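Local structure of putative enzyme related to aldose 1-epimerase (Salmonella typhimurium, 2HTA) at residues A[198-201]-A[207-210]; A[225-230]-A[285-290]. The protein probably interconverts the alpha and beta anomers of hexose 6-phosphates such as D-glucose 6-phosphate, acting as a mutarotase. All blocks are in the same frame, centred on the assembly; numbering follows the deposited sequence.

Interaction 1 (A[198-201]-A[207-210])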
loop_
_atom_site.group_PDB
_atom_site.type_symbol
_atom_site.label_atom_id
_atom_site.label_comp_id
_atom_site.label_asym_id
_atom_site.label_seq_id
_atom_site.Cartn_x
_atom_site.Cartn_y
_atom_site.Cartn_z
ATOM N N ARG A 198 -17.628 -12.945 -7.890
ATOM C CA ARG A 198 -18.456 -12.226 -6.863
ATOM C C ARG A 198 -17.698 -11.098 -6.213
ATOM O O ARG A 198 -16.464 -11.182 -6.019
ATOM C CB ARG A 198 -18.962 -13.205 -5.818
ATOM C CG ARG A 198 -19.845 -14.279 -6.499
ATOM C CD ARG A 198 -20.595 -15.227 -5.502
ATOM N NE ARG A 198 -21.710 -15.839 -6.264
ATOM C CZ ARG A 198 -22.969 -15.389 -6.268
ATOM N NH1 ARG A 198 -23.342 -14.356 -5.506
ATOM N NH2 ARG A 198 -23.868 -16.015 -7.014
ATOM N N PHE A 199 -18.435 -10.054 -5.813
ATOM C CA PHE A 199 -17.869 -8.915 -5.115
ATOM C C PHE A 199 -18.908 -8.266 -4.212
ATOM O O PHE A 199 -20.119 -8.486 -4.388
ATOM C CB PHE A 199 -17.319 -7.830 -6.062
ATOM C CG PHE A 199 -18.332 -7.279 -7.021
ATOM C CD1 PHE A 199 -19.059 -6.125 -6.692
ATOM C CD2 PHE A 199 -18.531 -7.865 -8.257
ATOM C CE1 PHE A 199 -19.994 -5.578 -7.588
ATOM C CE2 PHE A 199 -19.472 -7.309 -9.172
ATOM C CZ PHE A 199 -20.205 -6.159 -8.810
ATOM N N ILE A 200 -18.422 -7.547 -3.232
ATOM C CA ILE A 200 -19.298 -6.726 -2.354
ATOM C C ILE A 200 -19.050 -5.302 -2.774
ATOM O O ILE A 200 -17.904 -4.863 -2.824
ATOM C CB ILE A 200 -18.947 -6.926 -0.862
ATOM C CG1 ILE A 200 -19.267 -8.371 -0.476
ATOM C CG2 ILE A 200 -19.812 -5.992 0.055
ATOM C CD1 ILE A 200 -18.392 -8.883 0.725
ATOM N N ASP A 201 -20.128 -4.600 -3.119
ATOM C CA ASP A 201 -20.047 -3.216 -3.563
ATOM C C ASP A 201 -20.357 -2.303 -2.379
ATOM O O ASP A 201 -21.547 -2.078 -2.037
ATOM C CB ASP A 201 -21.072 -3.003 -4.688
ATOM C CG ASP A 201 -20.973 -1.648 -5.333
ATOM O OD1 ASP A 201 -20.327 -0.772 -4.745
ATOM O OD2 ASP A 201 -21.589 -1.448 -6.406
ATOM N N LYS A 207 -24.084 -4.547 -1.511
ATOM C CA LYS A 207 -24.782 -5.539 -2.313
ATOM C C LYS A 207 -23.757 -6.413 -2.963
ATOM O O LYS A 207 -22.679 -5.947 -3.304
ATOM C CB LYS A 207 -25.628 -4.900 -3.410
ATOM C CG LYS A 207 -26.853 -4.142 -2.847
ATOM C CD LYS A 207 -27.572 -3.438 -3.986
ATOM C CE LYS A 207 -28.845 -2.859 -3.539
ATOM N NZ LYS A 207 -29.353 -1.949 -4.622
ATOM N N GLU A 208 -24.105 -7.669 -3.105
ATOM C CA GLU A 208 -23.184 -8.615 -3.762
ATOM C C GLU A 208 -23.481 -8.647 -5.257
ATOM O O GLU A 208 -24.638 -8.858 -5.680
ATOM C CB GLU A 208 -23.356 -9.990 -3.137
ATOM C CG GLU A 208 -22.378 -11.035 -3.655
ATOM C CD GLU A 208 -22.017 -12.024 -2.599
ATOM O OE1 GLU A 208 -21.712 -13.147 -2.996
ATOM O OE2 GLU A 208 -22.001 -11.678 -1.386
ATOM N N GLY A 209 -22.445 -8.431 -6.061
ATOM C CA GLY A 209 -22.538 -8.492 -7.492
ATOM C C GLY A 209 -21.766 -9.664 -8.048
ATOM O O GLY A 209 -21.068 -10.368 -7.333
ATOM N N VAL A 210 -21.894 -9.881 -9.353
ATOM C CA VAL A 210 -21.157 -10.955 -9.997
ATOM C C VAL A 210 -20.636 -10.427 -11.314
ATOM O O VAL A 210 -21.435 -9.988 -12.139
ATOM C CB VAL A 210 -22.053 -12.205 -10.271
ATOM C CG1 VAL A 210 -21.246 -13.281 -11.048
ATOM C CG2 VAL A 210 -22.568 -12.842 -8.952
#
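F199 lays its ring over G209, the residue directly opposite it in a beta hairpin that ends one of the antiparallel sheets of this putative mutarotase. The two form a hydrogen-bonded pair: G209 N gives to F199 O at 2.9 Å, and F199 N gives back to G209 O at 3.1 Å. Because F199 places CG between its own N and carbonyl carbon (chi1 58°), the ring folds across toward the partner strand instead of standing straight off the sheet. Its face then meets the glycine in a CH-pi contact, with G209 CA 3.8 Å from the centroid of the F199 ring and displaced toward the rim.

The other face of the hairpin carries R198, I200, E208 and V210. R198 extends from CG to NE and reaches diagonally past its direct partner V210 to E208, where R198 NH1 makes a salt bridge with E208 OE1 at 3.2 Å. The oxygen lies near the guanidinium plane, but NH1 comes to the anti side of OE1, tilted well out of the carboxylate plane, and the two flat groups are turned 64° apart, so this is a single-bond salt bridge, not a coplanar bidentate one. V210 CG2 sits over the centre of the guanidinium, 3.7 Å from R198 CZ, giving the charged group a methyl on one face and a carboxylate at its edge. I200, the direct partner of E208, packs beside L227, just past the end of the neighbouring strand 222-226. Toward the turn, D201 OD2 is taken by a hydrogen bond from N204 and a salt bridge to R224, while the backbone D201 N closes on K207 O at 2.9 Å, in a nearly straight bond of 170°.

Interaction 2 (A[225-230]-A[285-290])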
loop_
_atom_site.group_PDB
_atom_site.type_symbol
_atom_site.label_atom_id
_atom_site.label_comp_id
_atom_site.label_asym_id
_atom_site.label_seq_id
_atom_site.Cartn_x
_atom_site.Cartn_y
_atom_site.Cartn_z
ATOM N N VAL A 225 -15.057 -5.186 -2.853
ATOM C CA VAL A 225 -14.302 -6.273 -2.265
ATOM C C VAL A 225 -14.525 -7.525 -3.096
ATOM O O VAL A 225 -15.634 -8.079 -3.137
ATOM C CB VAL A 225 -14.754 -6.588 -0.797
ATOM C CG1 VAL A 225 -13.824 -7.671 -0.202
ATOM C CG2 VAL A 225 -14.815 -5.282 0.057
ATOM N N TYR A 226 -13.519 -7.965 -3.834
ATOM C CA TYR A 226 -13.661 -9.188 -4.621
ATOM C C TYR A 226 -13.452 -10.428 -3.738
ATOM O O TYR A 226 -12.487 -10.516 -2.994
ATOM C CB TYR A 226 -12.686 -9.125 -5.845
ATOM C CG TYR A 226 -13.032 -7.875 -6.650
ATOM C CD1 TYR A 226 -12.425 -6.662 -6.377
ATOM C CD2 TYR A 226 -14.076 -7.898 -7.606
ATOM C CE1 TYR A 226 -12.782 -5.511 -7.087
ATOM C CE2 TYR A 226 -14.436 -6.773 -8.287
ATOM C CZ TYR A 226 -13.791 -5.573 -8.011
ATOM O OH TYR A 226 -14.137 -4.437 -8.698
ATOM N N LEU A 227 -14.379 -11.379 -3.837
ATOM C CA LEU A 227 -14.420 -12.564 -2.960
ATOM C C LEU A 227 -13.687 -13.754 -3.569
ATOM O O LEU A 227 -13.345 -14.700 -2.867
ATOM C CB LEU A 227 -15.899 -12.924 -2.728
ATOM C CG LEU A 227 -16.719 -11.808 -2.057
ATOM C CD1 LEU A 227 -18.149 -12.337 -1.864
ATOM C CD2 LEU A 227 -16.081 -11.446 -0.750
ATOM N N ASN A 228 -13.429 -13.712 -4.885
ATOM C CA ASN A 228 -12.873 -14.859 -5.564
ATOM C C ASN A 228 -11.928 -14.415 -6.714
ATOM O O ASN A 228 -11.997 -14.943 -7.823
ATOM C CB ASN A 228 -13.993 -15.715 -6.118
ATOM C CG ASN A 228 -13.537 -17.091 -6.561
ATOM O OD1 ASN A 228 -12.674 -17.743 -5.934
ATOM N ND2 ASN A 228 -14.127 -17.556 -7.664
ATOM N N PRO A 229 -11.041 -13.449 -6.426
ATOM C CA PRO A 229 -10.139 -12.942 -7.444
ATOM C C PRO A 229 -9.043 -13.968 -7.729
ATOM O O PRO A 229 -8.765 -14.865 -6.905
ATOM C CB PRO A 229 -9.562 -11.668 -6.776
ATOM C CG PRO A 229 -9.491 -12.081 -5.297
ATOM C CD PRO A 229 -10.836 -12.772 -5.123
ATOM N N GLU A 230 -8.433 -13.850 -8.919
ATOM C CA GLU A 230 -7.307 -14.663 -9.267
ATOM C C GLU A 230 -6.073 -14.142 -8.540
ATOM O O GLU A 230 -6.097 -13.041 -8.043
ATOM C CB GLU A 230 -7.103 -14.633 -10.773
ATOM C CG GLU A 230 -8.226 -15.334 -11.576
ATOM C CD GLU A 230 -8.320 -14.868 -13.028
ATOM O OE1 GLU A 230 -7.353 -14.353 -13.620
ATOM O OE2 GLU A 230 -9.379 -15.109 -13.609
ATOM N N TYR A 285 -7.211 -9.214 3.662
ATOM C CA TYR A 285 -7.703 -10.372 4.392
ATOM C C TYR A 285 -8.810 -9.792 5.280
ATOM O O TYR A 285 -8.517 -9.318 6.346
ATOM C CB TYR A 285 -6.593 -10.988 5.215
ATOM C CG TYR A 285 -6.884 -12.454 5.525
ATOM C CD1 TYR A 285 -6.118 -13.481 4.952
ATOM C CD2 TYR A 285 -7.984 -12.811 6.318
ATOM C CE1 TYR A 285 -6.385 -14.873 5.191
ATOM C CE2 TYR A 285 -8.265 -14.214 6.584
ATOM C CZ TYR A 285 -7.457 -15.218 6.041
ATOM O OH TYR A 285 -7.706 -16.566 6.308
ATOM N N ALA A 286 -10.035 -9.709 4.753
ATOM C CA ALA A 286 -11.122 -8.952 5.466
ATOM C C ALA A 286 -12.401 -9.818 5.750
ATOM O O ALA A 286 -13.059 -9.650 6.797
ATOM C CB ALA A 286 -11.511 -7.696 4.732
ATOM N N THR A 287 -12.796 -10.667 4.819
ATOM C CA THR A 287 -14.094 -11.337 4.947
ATOM C C THR A 287 -14.112 -12.484 6.000
ATOM O O THR A 287 -15.189 -13.046 6.300
ATOM C CB THR A 287 -14.637 -11.833 3.572
ATOM O OG1 THR A 287 -13.655 -12.667 2.973
ATOM C CG2 THR A 287 -14.852 -10.726 2.615
ATOM N N ALA A 288 -12.951 -12.828 6.542
ATOM C CA ALA A 288 -12.845 -13.688 7.705
ATOM C C ALA A 288 -11.581 -13.205 8.406
ATOM O O ALA A 288 -10.756 -12.562 7.781
ATOM C CB ALA A 288 -12.686 -15.176 7.283
ATOM N N PRO A 289 -11.416 -13.526 9.693
ATOM C CA PRO A 289 -10.187 -13.119 10.366
ATOM C C PRO A 289 -9.041 -14.101 10.189
ATOM O O PRO A 289 -9.247 -15.298 10.038
ATOM C CB PRO A 289 -10.626 -13.068 11.835
ATOM C CG PRO A 289 -11.526 -14.210 11.944
ATOM C CD PRO A 289 -12.320 -14.217 10.641
ATOM N N GLN A 290 -7.840 -13.563 10.210
ATOM C CA GLN A 290 -6.625 -14.311 10.033
ATOM C C GLN A 290 -6.044 -14.679 11.377
ATOM O O GLN A 290 -6.018 -13.873 12.286
ATOM C CB GLN A 290 -5.643 -13.453 9.242
ATOM C CG GLN A 290 -4.650 -14.221 8.456
ATOM C CD GLN A 290 -3.726 -13.316 7.663
ATOM O OE1 GLN A 290 -3.696 -12.083 7.855
ATOM N NE2 GLN A 290 -2.981 -13.935 6.720
#
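V225 and L227 both send a methyl group to the same atom, CG2 of T287, in a small apolar contact between the end of one strand and the corner at the end of another. V225 comes first, near the end of strand 222-226. Its side chain points toward the 285-290 segment, and V225 CG1 comes to 4.3 Å from T287 CG2, a loose touch. Y226 then faces the other way, as alternation along a strand requires, and its OH is hydrogen-bonded to Q216.

L227, just past the strand, makes the closer approach. Its CB does not face T287 squarely; the branch does the reaching, with L227 CD2 set 3.7 Å from T287 CG2. On the opposing side, T287 holds OG1 between its N and carbonyl carbon (chi1 55°), which splits the residue's two branches: the methyl meets V225 and L227, while the hydroxyl is hydrogen-bonded to N253 ND2. From N228 on the chain leaves T287 behind, turning through P229 to E230.

The spacing of the backbones explains why methyl groups alone meet here. V225 CA and A286 CA are 8.8 Å apart, since strand 253-258 runs between strands 222-226 and 278-286 and pairs with each. N253, at its start, fills the middle position: it touches V225 and L227 and binds both A286 N and the T287 hydroxyl. The contact thus bridges the end of this middle strand, with strand 198-201 beyond 222-226 on one side and strand 172-183 beyond 278-286 on the other.

Overall arrangement
Interactions 1 and 2 follow one another across a single antiparallel sheet, their centres about 12 Å apart. Strand 198-201 belongs to the hairpin of interaction 1 and also pairs with 222-226, through probable hydrogen bonds from I200 N to V225 O at 2.8 Å and from L227 N to R198 O at 3.0 Å. F199 CB also packs on Y226 CD2, at 3.6 Å. Both contacts come near residues assigned to the sugar site: the D201 and V225 side chains each lie about 6 Å from the side chain of D223, which by similarity probably binds the substrate, and V225 is about 8 Å, side chain to side chain, from the probable catalytic residue E282.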